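PDB 2R5F: transcriptional regulator, putative from Pseudomonas syringae pv. tomato, which probably acts as a SorC-family transcriptional regulator, the crystallised part being its putative sugar-binding domain. Local coordinates for residues A[26-31]-A[41-46]; A[63-68]-A[102-107]; A[84-89]-A[115-120]; A[151-156]-A[222-227]; A[196-201]-A[241-246]. All blocks are in the same frame, centred on the assembly; numbering follows the deposited sequence.

All five contacts lie in one putative sugar-binding domain built round a mixed sheet, and they illustrate how a Rossmann-like fold is held together by strand pairing and by helices laid against strands. Interactions 3 and 4 join neighbouring parallel strands, with centres 15 Å apart, and touch where Glu88 OE2 meets Ser152 CB at 4.2 Å. Interactions 1 and 5 set helices against strand ends. Interaction 5 meets interaction 4 through Arg222 CG and Gly246 O, 4.0 Å apart. Interaction 2, whose centre is 16 Å from that of interaction 3, shares helix 101-115 with it and carries the bound sulfate; the centres of interactions 1 and 2 are 20 Å apart.

Interaction 1. Residues A[26-31]-A[41-46]; sequences IVVEAT and QAIGSA
The first strand-helix unit of this Rossmann-like sheet is closed where Val28, at the end of strand 24-28, rests on Ala42 and Ala46 of helix 36-54. The helix follows strand 24-28 and leads on to strand 60-63, which lies farther along the same sheet. The short strand and helix segments run at 135° to each other with their axes 8.8 Å apart at closest approach. Val28 straddles the helix with its two methyl groups. With chi1 at -47°, CG1 stands anti to the carbonyl carbon and faces one turn, while CG2 lies between the backbone N and the carbonyl carbon and faces the turn before. CG1 presses on Ala46 CB at 3.4 Å, tighter than a usual carbon contact, and CG2 lies 3.6 Å from Ala42 CB. CG2 also meets Ile43 CG1 at 4.0 Å. As the chain leaves the strand, Ala42 CB packs against the backbone, 3.8 Å from Glu29 O and 4.0 Å from Ala30 CA. Glu29 turns its carboxylate away from the helix, where it is hydrogen-bonded to His9. Ile253 of the adjoining strand 251-255 touches Val28, Ile43 and Ala46, extending the apolar layer. No hydrogen bond crosses the contact, which therefore depends on shape: two alanine methyls, one helical turn apart, let a branched valine settle closely against the helix.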
# COMPACT_ATOMS: atom_id res chain seq x y z
N ILE A 26 8.49 9.75 -4.13
CA ILE A 26 9.32 10.20 -3.02
C ILE A 26 10.42 9.18 -2.93
O ILE A 26 10.13 8.00 -2.82
CB ILE A 26 8.50 10.22 -1.71
CG1 ILE A 26 7.32 11.19 -1.87
CG2 ILE A 26 9.41 10.48 -0.50
CD1 ILE A 26 6.69 11.72 -0.60
N VAL A 27 11.68 9.63 -2.98
CA VAL A 27 12.82 8.70 -2.91
C VAL A 27 13.56 8.87 -1.59
O VAL A 27 13.94 9.99 -1.20
CB VAL A 27 13.79 8.83 -4.13
CG1 VAL A 27 15.06 8.01 -3.90
CG2 VAL A 27 13.12 8.37 -5.42
N VAL A 28 13.75 7.74 -0.90
CA VAL A 28 14.40 7.67 0.40
C VAL A 28 15.73 6.93 0.28
O VAL A 28 15.89 6.09 -0.61
CB VAL A 28 13.47 7.04 1.49
CG1 VAL A 28 12.05 7.67 1.43
CG2 VAL A 28 13.34 5.48 1.35
N GLU A 29 16.69 7.28 1.13
CA GLU A 29 17.92 6.52 1.27
C GLU A 29 17.83 5.60 2.48
O GLU A 29 17.59 6.05 3.60
CB GLU A 29 19.13 7.45 1.39
CG GLU A 29 19.40 8.33 0.18
CD GLU A 29 20.62 9.21 0.33
OE1 GLU A 29 21.12 9.36 1.46
OE2 GLU A 29 21.10 9.76 -0.67
N ALA A 30 18.02 4.30 2.26
CA ALA A 30 18.15 3.34 3.34
C ALA A 30 19.49 3.55 4.05
O ALA A 30 20.49 3.86 3.41
CB ALA A 30 18.07 1.92 2.81
N THR A 31 19.51 3.37 5.38
CA THR A 31 20.78 3.34 6.09
C THR A 31 21.69 2.28 5.46
O THR A 31 22.87 2.54 5.19
CB THR A 31 20.62 3.05 7.61
OG1 THR A 31 19.74 4.01 8.20
CG2 THR A 31 21.99 3.13 8.30
N GLN A 41 12.26 0.03 6.43
CA GLN A 41 12.19 0.98 7.54
C GLN A 41 12.28 2.44 7.09
O GLN A 41 11.63 3.31 7.66
CB GLN A 41 13.30 0.72 8.59
CG GLN A 41 13.18 -0.59 9.46
CD GLN A 41 11.80 -0.81 10.11
OE1 GLN A 41 11.06 0.13 10.38
NE2 GLN A 41 11.46 -2.07 10.36
N ALA A 42 13.14 2.69 6.09
CA ALA A 42 13.22 4.01 5.43
C ALA A 42 11.90 4.37 4.74
O ALA A 42 11.43 5.49 4.85
CB ALA A 42 14.42 4.07 4.43
N ILE A 43 11.33 3.42 4.00
CA ILE A 43 10.03 3.64 3.32
C ILE A 43 8.92 3.85 4.33
O ILE A 43 8.14 4.82 4.23
CB ILE A 43 9.68 2.50 2.30
CG1 ILE A 43 10.65 2.55 1.11
CG2 ILE A 43 8.21 2.66 1.78
CD1 ILE A 43 10.70 1.27 0.34
N GLY A 44 8.83 2.95 5.31
CA GLY A 44 7.82 3.10 6.38
C GLY A 44 7.93 4.45 7.08
O GLY A 44 6.94 5.14 7.27
N SER A 45 9.13 4.84 7.46
CA SER A 45 9.34 6.14 8.11
C SER A 45 8.90 7.34 7.26
O SER A 45 8.25 8.25 7.77
CB SER A 45 10.81 6.31 8.51
OG SER A 45 10.99 7.63 9.01
N ALA A 46 9.26 7.34 5.98
CA ALA A 46 8.84 8.39 5.06
C ALA A 46 7.31 8.38 4.92
O ALA A 46 6.67 9.44 4.88
CB ALA A 46 9.53 8.22 3.70

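Interaction 2. Residues A[63-68]-A[102-107]; sequences ISSWSS and FEATLL. With SO4 (sulfate ion), chain B.
Ala104 of helix 101-115 packs against both Ser65 and Trp66 of the loop that follows strand 60-63, and this is the tightly packed side of the contact. Its CB lies over one face of the indole, 3.8 Å from the centroid of the five-membered ring and 14° off the normal, a CH-pi contact in which NE1 is the nearest ring atom. The carbonyl of the same residue meets Ser65, with Ala104 O only 3.1 Å from Ser65 CB; this oxygen is also hydrogen-bonded to Thr108 OG1. One turn on, Leu107 is set with CG anti to its backbone N (chi1 -176°), which brings CD2 against the backbone of the type I turn, 3.4 Å from Ser65 O. Beyond these points the fit slackens: Ile63 CD1 reaches Leu107 CG only at 4.5 Å, and Ser67 O stands 4.2 Å from Leu107 CD2. The other side of the loop is polar and holds a sulfate, probably from the crystallisation liquor. Ser67 OG donates to sulfate O3 at 2.6 Å, and Ser68 N to sulfate O4 at 3.0 Å with an N-H...O angle of 161°. Ser67 is also the N-cap of helix 68-75, its OG bonded to Ile70 N, while Thr69 OG1 and Lys236 NZ also bind the sulfate. The loop thus has a back packed on the helix by van der Waals contact and an anion-binding front at a helix N-terminus, consistent with a place for the phosphate of a sugar phosphate effector, as in relatives of this family.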
# COMPACT_ATOMS: atom_id res chain seq x y z
N ILE A 63 -6.14 -0.01 3.80
CA ILE A 63 -4.75 -0.48 3.82
C ILE A 63 -4.64 -1.97 3.48
O ILE A 63 -5.49 -2.79 3.87
CB ILE A 63 -3.97 -0.18 5.15
CG1 ILE A 63 -4.50 -1.01 6.34
CG2 ILE A 63 -3.89 1.30 5.47
CD1 ILE A 63 -3.44 -1.20 7.49
N SER A 64 -3.58 -2.30 2.76
CA SER A 64 -3.18 -3.68 2.51
C SER A 64 -2.55 -4.28 3.77
O SER A 64 -1.32 -4.22 3.96
CB SER A 64 -2.15 -3.70 1.37
OG SER A 64 -1.99 -5.02 0.90
N SER A 65 -3.36 -4.85 4.66
CA SER A 65 -2.85 -5.09 6.01
C SER A 65 -1.79 -6.21 6.12
O SER A 65 -1.08 -6.28 7.11
CB SER A 65 -3.99 -5.29 7.01
OG SER A 65 -5.14 -5.73 6.34
N TRP A 66 -1.66 -7.05 5.09
CA TRP A 66 -0.61 -8.10 5.10
C TRP A 66 0.82 -7.59 4.80
O TRP A 66 1.79 -8.35 4.89
CB TRP A 66 -0.98 -9.24 4.15
CG TRP A 66 -2.19 -10.04 4.61
CD1 TRP A 66 -3.47 -9.61 4.64
CD2 TRP A 66 -2.21 -11.40 5.09
NE1 TRP A 66 -4.30 -10.59 5.11
CE2 TRP A 66 -3.56 -11.71 5.39
CE3 TRP A 66 -1.23 -12.38 5.31
CZ2 TRP A 66 -3.96 -12.96 5.88
CZ3 TRP A 66 -1.63 -13.64 5.80
CH2 TRP A 66 -2.98 -13.91 6.08
N SER A 67 0.94 -6.32 4.45
CA SER A 67 2.22 -5.74 4.06
C SER A 67 3.14 -5.38 5.25
O SER A 67 2.74 -4.69 6.17
CB SER A 67 1.97 -4.52 3.17
OG SER A 67 3.18 -3.80 2.99
N SER A 68 4.39 -5.86 5.21
CA SER A 68 5.37 -5.53 6.26
C SER A 68 5.94 -4.13 6.15
O SER A 68 6.40 -3.57 7.12
CB SER A 68 6.53 -6.54 6.32
OG SER A 68 6.63 -7.21 5.09
N PHE A 102 -4.46 -12.75 11.76
CA PHE A 102 -4.75 -12.03 12.99
C PHE A 102 -3.89 -10.80 13.13
O PHE A 102 -4.38 -9.76 13.54
CB PHE A 102 -4.51 -12.90 14.21
CG PHE A 102 -5.10 -12.35 15.48
CD1 PHE A 102 -6.31 -11.64 15.45
CD2 PHE A 102 -4.48 -12.56 16.70
CE1 PHE A 102 -6.86 -11.13 16.62
CE2 PHE A 102 -5.03 -12.07 17.88
CZ PHE A 102 -6.22 -11.36 17.85
N GLU A 103 -2.61 -10.95 12.81
CA GLU A 103 -1.66 -9.85 12.80
C GLU A 103 -2.05 -8.78 11.80
O GLU A 103 -1.76 -7.60 12.03
CB GLU A 103 -0.25 -10.35 12.49
CG GLU A 103 0.24 -11.52 13.39
CD GLU A 103 0.61 -11.07 14.80
OE1 GLU A 103 0.38 -9.88 15.16
OE2 GLU A 103 1.14 -11.92 15.56
N ALA A 104 -2.67 -9.19 10.69
CA ALA A 104 -3.14 -8.24 9.66
C ALA A 104 -4.36 -7.48 10.16
O ALA A 104 -4.52 -6.28 9.91
CB ALA A 104 -3.43 -8.96 8.35
N THR A 105 -5.22 -8.18 10.90
CA THR A 105 -6.37 -7.55 11.56
C THR A 105 -5.94 -6.54 12.63
O THR A 105 -6.39 -5.38 12.63
CB THR A 105 -7.33 -8.64 12.13
OG1 THR A 105 -7.92 -9.35 11.03
CG2 THR A 105 -8.44 -8.04 12.94
N LEU A 106 -5.05 -6.97 13.52
CA LEU A 106 -4.48 -6.12 14.56
C LEU A 106 -3.79 -4.87 14.01
O LEU A 106 -3.83 -3.81 14.64
CB LEU A 106 -3.47 -6.94 15.34
CG LEU A 106 -2.61 -6.18 16.35
CD1 LEU A 106 -3.51 -5.70 17.47
CD2 LEU A 106 -1.52 -7.08 16.87
N LEU A 107 -3.15 -4.99 12.85
CA LEU A 107 -2.46 -3.85 12.23
C LEU A 107 -3.41 -2.77 11.78
O LEU A 107 -3.15 -1.58 11.97
CB LEU A 107 -1.60 -4.32 11.06
CG LEU A 107 -0.76 -3.21 10.44
CD1 LEU A 107 0.32 -2.84 11.43
CD2 LEU A 107 -0.12 -3.72 9.16
S SO4 B . 5.62 -6.21 1.64
O1 SO4 B . 6.04 -6.94 0.46
O2 SO4 B . 6.75 -5.70 2.39
O3 SO4 B . 4.76 -5.10 1.31
O4 SO4 B . 4.96 -7.14 2.57

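Interaction 3. Residues A[84-89]-A[115-120]; sequences QSAQEV and LNCPAF
Glu88 and Phe120 meet at the junction of strands 88-94 and 119-120, neighbouring parallel strands joined through helix 101-115 in a beta-alpha-beta crossover. Their side chains cross obliquely, the carboxylate and ring planes 58° apart. Glu88 CB lies at the ring edge, in its plane, whereas OE1 approaches Phe120 CE2 obliquely at 2.9 Å. Beyond them Arg149 serves both, forming a salt bridge with Glu88 OE2 and a cation-pi contact with Phe120; His60 also binds OE2. Earlier in the chain, Gln84 lies nearly at right angles to Pro118. Extended beyond CG, its chain carries NE2 past Cys117 CB and Pro118 CD to donate to Ala86 O in its own segment at 3.1 Å. Helix 101-115 ends in a Schellman motif at Asn116, and just before it Leu115 O accepts from Ser85 N at 2.9 Å. The strand pairing itself rests on Val89, whose N donates to Pro118 O and whose O accepts from Phe120 N. On the helix-facing side Val89 and Leu115 also stand about perpendicular. There chi1 of 176° leaves Val89 CG2 beside the backbone N, 3.7 Å from Cys117 SG and 4.2 Å from Leu115 CD1.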
# COMPACT_ATOMS: atom_id res chain seq x y z
N GLN A 84 -9.59 13.40 15.93
CA GLN A 84 -9.81 12.53 14.76
C GLN A 84 -9.00 12.96 13.51
O GLN A 84 -9.08 14.10 13.04
CB GLN A 84 -11.31 12.41 14.45
CG GLN A 84 -11.67 11.24 13.54
CD GLN A 84 -13.16 10.94 13.50
OE1 GLN A 84 -13.96 11.65 14.13
NE2 GLN A 84 -13.55 9.89 12.79
N SER A 85 -8.19 12.04 12.99
CA SER A 85 -7.30 12.34 11.86
C SER A 85 -7.75 11.70 10.55
O SER A 85 -7.12 11.89 9.51
CB SER A 85 -5.88 11.92 12.19
OG SER A 85 -5.54 12.32 13.52
N ALA A 86 -8.83 10.92 10.59
CA ALA A 86 -9.41 10.31 9.40
C ALA A 86 -10.82 9.87 9.69
O ALA A 86 -11.19 9.72 10.85
CB ALA A 86 -8.55 9.11 8.91
N GLN A 87 -11.61 9.64 8.64
CA GLN A 87 -12.95 9.05 8.77
C GLN A 87 -13.00 7.56 9.15
O GLN A 87 -13.80 7.16 9.98
CB GLN A 87 -13.78 9.29 7.50
CG GLN A 87 -14.07 10.75 7.19
CD GLN A 87 -14.77 11.41 8.35
OE1 GLN A 87 -15.98 11.26 8.52
NE2 GLN A 87 -14.02 12.13 9.17
N GLU A 88 -12.15 6.73 8.54
CA GLU A 88 -12.10 5.29 8.86
C GLU A 88 -10.84 4.64 8.27
O GLU A 88 -10.19 5.22 7.41
CB GLU A 88 -13.35 4.59 8.30
CG GLU A 88 -13.51 4.83 6.78
CD GLU A 88 -14.78 4.27 6.18
OE1 GLU A 88 -15.11 3.10 6.45
OE2 GLU A 88 -15.43 4.99 5.38
N VAL A 89 -10.51 3.44 8.76
CA VAL A 89 -9.45 2.62 8.23
C VAL A 89 -10.11 1.28 7.90
O VAL A 89 -10.69 0.64 8.77
CB VAL A 89 -8.31 2.43 9.25
CG1 VAL A 89 -7.22 1.46 8.72
CG2 VAL A 89 -7.71 3.81 9.59
N LEU A 115 -5.07 6.99 14.49
CA LEU A 115 -5.81 8.06 13.82
C LEU A 115 -7.09 8.48 14.51
O LEU A 115 -7.77 9.41 14.07
CB LEU A 115 -6.07 7.68 12.34
CG LEU A 115 -4.76 7.39 11.58
CD1 LEU A 115 -4.99 6.93 10.15
CD2 LEU A 115 -3.85 8.61 11.60
N ASN A 116 -7.41 7.80 15.62
CA ASN A 116 -8.63 8.06 16.40
C ASN A 116 -9.94 7.88 15.64
O ASN A 116 -10.88 8.65 15.80
CB ASN A 116 -8.60 9.46 17.01
CG ASN A 116 -7.53 9.61 18.04
OD1 ASN A 116 -7.38 8.77 18.91
ND2 ASN A 116 -6.78 10.70 17.96
N CYS A 117 -9.99 6.87 14.80
CA CYS A 117 -11.17 6.66 13.97
C CYS A 117 -11.64 5.20 14.05
O CYS A 117 -10.99 4.35 14.68
CB CYS A 117 -10.86 7.08 12.54
SG CYS A 117 -9.60 6.08 11.77
N PRO A 118 -12.83 4.91 13.49
CA PRO A 118 -13.29 3.51 13.37
C PRO A 118 -12.48 2.62 12.40
O PRO A 118 -11.95 3.08 11.41
CB PRO A 118 -14.75 3.65 12.89
CG PRO A 118 -15.09 5.08 12.94
CD PRO A 118 -13.83 5.89 13.03
N ALA A 119 -12.38 1.33 12.72
CA ALA A 119 -11.72 0.34 11.86
C ALA A 119 -12.78 -0.58 11.30
O ALA A 119 -13.75 -0.86 11.98
CB ALA A 119 -10.72 -0.46 12.65
N PHE A 120 -12.60 -1.04 10.08
CA PHE A 120 -13.48 -2.04 9.46
C PHE A 120 -12.56 -3.20 9.07
O PHE A 120 -11.67 -3.04 8.21
CB PHE A 120 -14.27 -1.46 8.27
CG PHE A 120 -15.25 -0.37 8.67
CD1 PHE A 120 -16.54 -0.68 9.08
CD2 PHE A 120 -14.87 0.97 8.67
CE1 PHE A 120 -17.45 0.32 9.47
CE2 PHE A 120 -15.77 1.98 9.05
CZ PHE A 120 -17.05 1.65 9.45

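Interaction 4. Residues A[151-156]-A[222-227]; sequences DSITLA and RSINRV
Ile224 CD1 touches both Ile153 CG2, at 3.8 Å, and Ala156 CB, at 3.9 Å, making the apolar centre of this contact. Its other branch, CG2, lies against Thr154 O, and Asn225 CB closes on the same oxygen at 3.3 Å. On the opposite face of the sheet Leu155 CD1 sits over the middle of the Arg226 guanidinium, 4.1 Å above its plane, and also touches Arg226 CG. Arg226 extends there with CG anti to the backbone N (chi1 177°) before the chain bends at chi3. Between the two faces runs the backbone bond from Ala156 N to Arg226 O, 3.0 Å long, supported by a CA-H...O contact from Leu155 to the same carbonyl. Ahead of the paired strands, a water links the two loops, donating to Ile153 O at 2.6 Å and accepting, at the longer distance of 3.3 Å, from Asn225 N. In the next shell Tyr50 OH holds Arg226 NE, with a weak bond from NH1 to Ser54 O and a long, weak ion pair from NH2 to Asp59 OD2. Asp59 also binds Thr154 OG1, as does His60 N, while Met216 packs on both isoleucines. Strand 155-162 thus pairs in parallel with 226-230 here and with 60-63 as well, the arrangement of interior strands in a Rossmann-like alpha/beta sheet.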
# COMPACT_ATOMS: atom_id res chain seq x y z
N ASP A 151 -16.16 1.50 -1.65
CA ASP A 151 -16.57 2.57 -2.54
C ASP A 151 -16.39 3.98 -1.95
O ASP A 151 -16.38 4.97 -2.69
CB ASP A 151 -17.98 2.31 -3.05
CG ASP A 151 -18.03 1.14 -4.03
OD1 ASP A 151 -17.67 1.36 -5.21
OD2 ASP A 151 -18.40 0.01 -3.62
N SER A 152 -16.23 4.06 -0.63
CA SER A 152 -16.00 5.34 0.04
C SER A 152 -14.50 5.67 0.14
O SER A 152 -14.13 6.84 0.31
CB SER A 152 -16.66 5.37 1.44
OG SER A 152 -17.96 4.78 1.44
N ILE A 153 -13.65 4.66 0.01
CA ILE A 153 -12.19 4.88 0.18
C ILE A 153 -11.60 5.96 -0.72
O ILE A 153 -11.86 5.99 -1.92
CB ILE A 153 -11.41 3.57 0.07
CG1 ILE A 153 -11.65 2.73 1.34
CG2 ILE A 153 -9.91 3.84 -0.08
CD1 ILE A 153 -11.48 1.29 1.06
N THR A 154 -10.82 6.85 -0.11
CA THR A 154 -10.23 7.99 -0.79
C THR A 154 -8.71 7.94 -0.82
O THR A 154 -8.11 8.58 -1.66
CB THR A 154 -10.69 9.31 -0.15
OG1 THR A 154 -10.12 9.44 1.16
CG2 THR A 154 -12.18 9.36 -0.05
N LEU A 155 -8.11 7.20 0.11
CA LEU A 155 -6.68 6.96 0.14
C LEU A 155 -6.40 5.48 0.37
O LEU A 155 -6.65 4.97 1.47
CB LEU A 155 -6.02 7.77 1.25
CG LEU A 155 -4.54 7.52 1.61
CD1 LEU A 155 -3.58 7.84 0.48
CD2 LEU A 155 -4.19 8.34 2.84
N ALA A 156 -5.94 4.78 -0.66
CA ALA A 156 -5.48 3.39 -0.47
C ALA A 156 -3.99 3.36 -0.27
O ALA A 156 -3.25 3.92 -1.06
CB ALA A 156 -5.90 2.48 -1.63
N ARG A 222 -7.78 1.30 -9.26
CA ARG A 222 -7.38 2.31 -10.23
C ARG A 222 -8.19 3.62 -10.10
O ARG A 222 -7.63 4.70 -10.25
CB ARG A 222 -7.45 1.73 -11.64
CG ARG A 222 -6.38 2.26 -12.58
CD ARG A 222 -6.89 3.46 -13.37
NE ARG A 222 -6.14 3.67 -14.62
CZ ARG A 222 -5.03 4.39 -14.70
NH1 ARG A 222 -4.55 4.98 -13.60
NH2 ARG A 222 -4.41 4.54 -15.87
N SER A 223 -9.48 3.52 -9.79
CA SER A 223 -10.35 4.69 -9.63
C SER A 223 -10.30 5.42 -8.28
O SER A 223 -10.99 6.42 -8.09
CB SER A 223 -11.81 4.28 -9.90
OG SER A 223 -12.24 3.36 -8.91
N ILE A 224 -9.52 4.93 -7.31
CA ILE A 224 -9.44 5.61 -6.00
C ILE A 224 -8.75 6.97 -6.12
O ILE A 224 -7.72 7.09 -6.80
CB ILE A 224 -8.81 4.69 -4.90
CG1 ILE A 224 -9.81 3.60 -4.53
CG2 ILE A 224 -8.43 5.48 -3.66
CD1 ILE A 224 -9.28 2.53 -3.64
N ASN A 225 -9.34 8.00 -5.48
CA ASN A 225 -8.79 9.36 -5.45
C ASN A 225 -7.24 9.41 -5.40
O ASN A 225 -6.61 10.20 -6.11
CB ASN A 225 -9.37 10.16 -4.26
CG ASN A 225 -10.76 10.76 -4.55
OD1 ASN A 225 -11.53 11.09 -3.62
ND2 ASN A 225 -11.09 10.92 -5.83
N ARG A 226 -6.64 8.56 -4.57
CA ARG A 226 -5.21 8.60 -4.28
C ARG A 226 -4.73 7.25 -3.77
O ARG A 226 -5.17 6.76 -2.73
CB ARG A 226 -4.97 9.70 -3.24
CG ARG A 226 -3.59 9.91 -2.70
CD ARG A 226 -3.54 11.38 -2.32
NE ARG A 226 -2.82 11.65 -1.08
CZ ARG A 226 -3.38 11.94 0.09
NH1 ARG A 226 -2.62 12.18 1.15
NH2 ARG A 226 -4.70 12.01 0.21
N VAL A 227 -3.85 6.60 -4.53
CA VAL A 227 -3.30 5.31 -4.11
C VAL A 227 -1.81 5.49 -3.82
O VAL A 227 -1.03 5.92 -4.69
CB VAL A 227 -3.54 4.20 -5.16
CG1 VAL A 227 -2.91 2.87 -4.73
CG2 VAL A 227 -5.04 4.02 -5.39
O HOH W 1 -12.22 7.37 -4.09

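Interaction 5. Residues A[196-201]-A[241-246]; sequences RYFDAQ and KGALLG
Gln201, Phe198 and Gly242 bury the most surface where the end of strand 196-198 and the turn after it lie on helix 237-245. Phe198 projects toward the helix and lays one ring face over Ala243 CA; its CE1 comes within 3.5 Å of Ala243 N, and its CZ meets Ala243 CB at 3.8 Å. Gly242, having no side chain, lets the turn come close: its CA is 4.6 Å from that of Ala200 and makes a CA-H...O contact with Ala200 O at 3.5 Å, 141° at the hydrogen. Gln201 covers the outer end mainly with its backbone and the root of its side chain. Gln201 O lies 3.5 Å from Leu245 CB, and Gln201 CG is 4.1 Å from Leu245 CD1. An Asx turn shapes this approach, Asp199 OD1 accepting from Gln201 N at 2.8 Å from above the carboxylate plane. Around the contact, Ile193 of the antiparallel strand 191-193 touches both Phe198 and Ala243. Tyr20 of helix 10-20 packs on Lys241, Leu244 and Leu245, and Leu262 of helix 256-262 on Lys241 and Leu244, so helix 237-245 lies between this hairpin and two further helices.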
# COMPACT_ATOMS: atom_id res chain seq x y z
N ARG A 196 -4.10 -9.38 -5.69
CA ARG A 196 -4.57 -9.31 -7.08
C ARG A 196 -3.37 -9.20 -8.04
O ARG A 196 -2.64 -8.23 -8.01
CB ARG A 196 -5.55 -8.14 -7.25
CG ARG A 196 -6.75 -8.15 -6.26
CD ARG A 196 -7.65 -9.34 -6.54
NE ARG A 196 -8.86 -9.33 -5.72
CZ ARG A 196 -10.10 -9.42 -6.20
NH1 ARG A 196 -10.32 -9.54 -7.50
NH2 ARG A 196 -11.13 -9.39 -5.37
N TYR A 197 -3.19 -10.19 -8.91
CA TYR A 197 -2.00 -10.29 -9.74
C TYR A 197 -2.12 -9.55 -11.07
O TYR A 197 -3.20 -9.43 -11.63
CB TYR A 197 -1.63 -11.78 -9.94
CG TYR A 197 -1.06 -12.39 -8.67
CD1 TYR A 197 -1.90 -12.89 -7.66
CD2 TYR A 197 0.30 -12.42 -8.45
CE1 TYR A 197 -1.38 -13.42 -6.48
CE2 TYR A 197 0.83 -12.95 -7.28
CZ TYR A 197 -0.01 -13.44 -6.30
OH TYR A 197 0.56 -13.96 -5.15
N PHE A 198 -0.99 -9.04 -11.55
CA PHE A 198 -0.92 -8.30 -12.82
C PHE A 198 0.36 -8.67 -13.57
O PHE A 198 1.31 -9.20 -12.99
CB PHE A 198 -0.97 -6.79 -12.61
CG PHE A 198 0.01 -6.28 -11.59
CD1 PHE A 198 1.36 -6.11 -11.90
CD2 PHE A 198 -0.40 -5.97 -10.31
CE1 PHE A 198 2.27 -5.66 -10.96
CE2 PHE A 198 0.51 -5.49 -9.35
CZ PHE A 198 1.84 -5.35 -9.68
N ASP A 199 0.36 -8.38 -14.87
CA ASP A 199 1.49 -8.73 -15.71
C ASP A 199 2.48 -7.56 -15.81
O ASP A 199 2.32 -6.53 -15.11
CB ASP A 199 1.03 -9.33 -17.07
CG ASP A 199 0.56 -8.29 -18.09
OD1 ASP A 199 0.76 -7.07 -17.89
OD2 ASP A 199 0.02 -8.71 -19.13
N ALA A 200 3.50 -7.73 -16.66
CA ALA A 200 4.58 -6.76 -16.80
C ALA A 200 4.11 -5.37 -17.23
O ALA A 200 4.79 -4.38 -16.95
CB ALA A 200 5.68 -7.28 -17.74
N GLN A 201 2.94 -5.30 -17.86
CA GLN A 201 2.36 -4.01 -18.25
C GLN A 201 1.21 -3.58 -17.37
O GLN A 201 0.60 -2.56 -17.60
CB GLN A 201 1.92 -4.01 -19.70
CG GLN A 201 3.05 -3.67 -20.67
CD GLN A 201 2.78 -4.18 -22.06
OE1 GLN A 201 1.86 -4.98 -22.24
NE2 GLN A 201 3.56 -3.73 -23.05
N LYS A 241 7.22 -1.65 -11.56
CA LYS A 241 7.00 -1.11 -12.91
C LYS A 241 5.66 -1.56 -13.51
O LYS A 241 4.95 -0.75 -14.12
CB LYS A 241 8.15 -1.47 -13.85
CG LYS A 241 7.85 -1.20 -15.32
CD LYS A 241 9.12 -1.12 -16.14
CE LYS A 241 8.81 -1.48 -17.62
NZ LYS A 241 9.96 -1.10 -18.46
N GLY A 242 5.34 -2.85 -13.34
CA GLY A 242 4.01 -3.39 -13.69
C GLY A 242 2.87 -2.59 -13.06
O GLY A 242 1.92 -2.19 -13.78
N ALA A 243 2.96 -2.36 -11.75
CA ALA A 243 1.96 -1.55 -11.02
C ALA A 243 1.90 -0.11 -11.55
O ALA A 243 0.80 0.40 -11.77
CB ALA A 243 2.22 -1.56 -9.51
N LEU A 244 3.07 0.51 -11.80
CA LEU A 244 3.18 1.83 -12.43
C LEU A 244 2.59 1.88 -13.82
O LEU A 244 1.87 2.85 -14.18
CB LEU A 244 4.65 2.24 -12.51
CG LEU A 244 5.34 2.62 -11.20
CD1 LEU A 244 6.81 2.86 -11.45
CD2 LEU A 244 4.69 3.82 -10.58
N LEU A 245 2.89 0.85 -14.62
CA LEU A 245 2.36 0.79 -15.99
C LEU A 245 0.87 0.52 -16.06
O LEU A 245 0.21 0.89 -17.06
CB LEU A 245 3.12 -0.22 -16.87
CG LEU A 245 4.52 0.17 -17.35
CD1 LEU A 245 4.93 -0.73 -18.50
CD2 LEU A 245 4.57 1.62 -17.76
N GLY A 246 0.34 -0.14 -15.04
CA GLY A 246 -1.12 -0.38 -14.95
C GLY A 246 -1.89 0.82 -14.44
O GLY A 246 -3.13 0.81 -14.40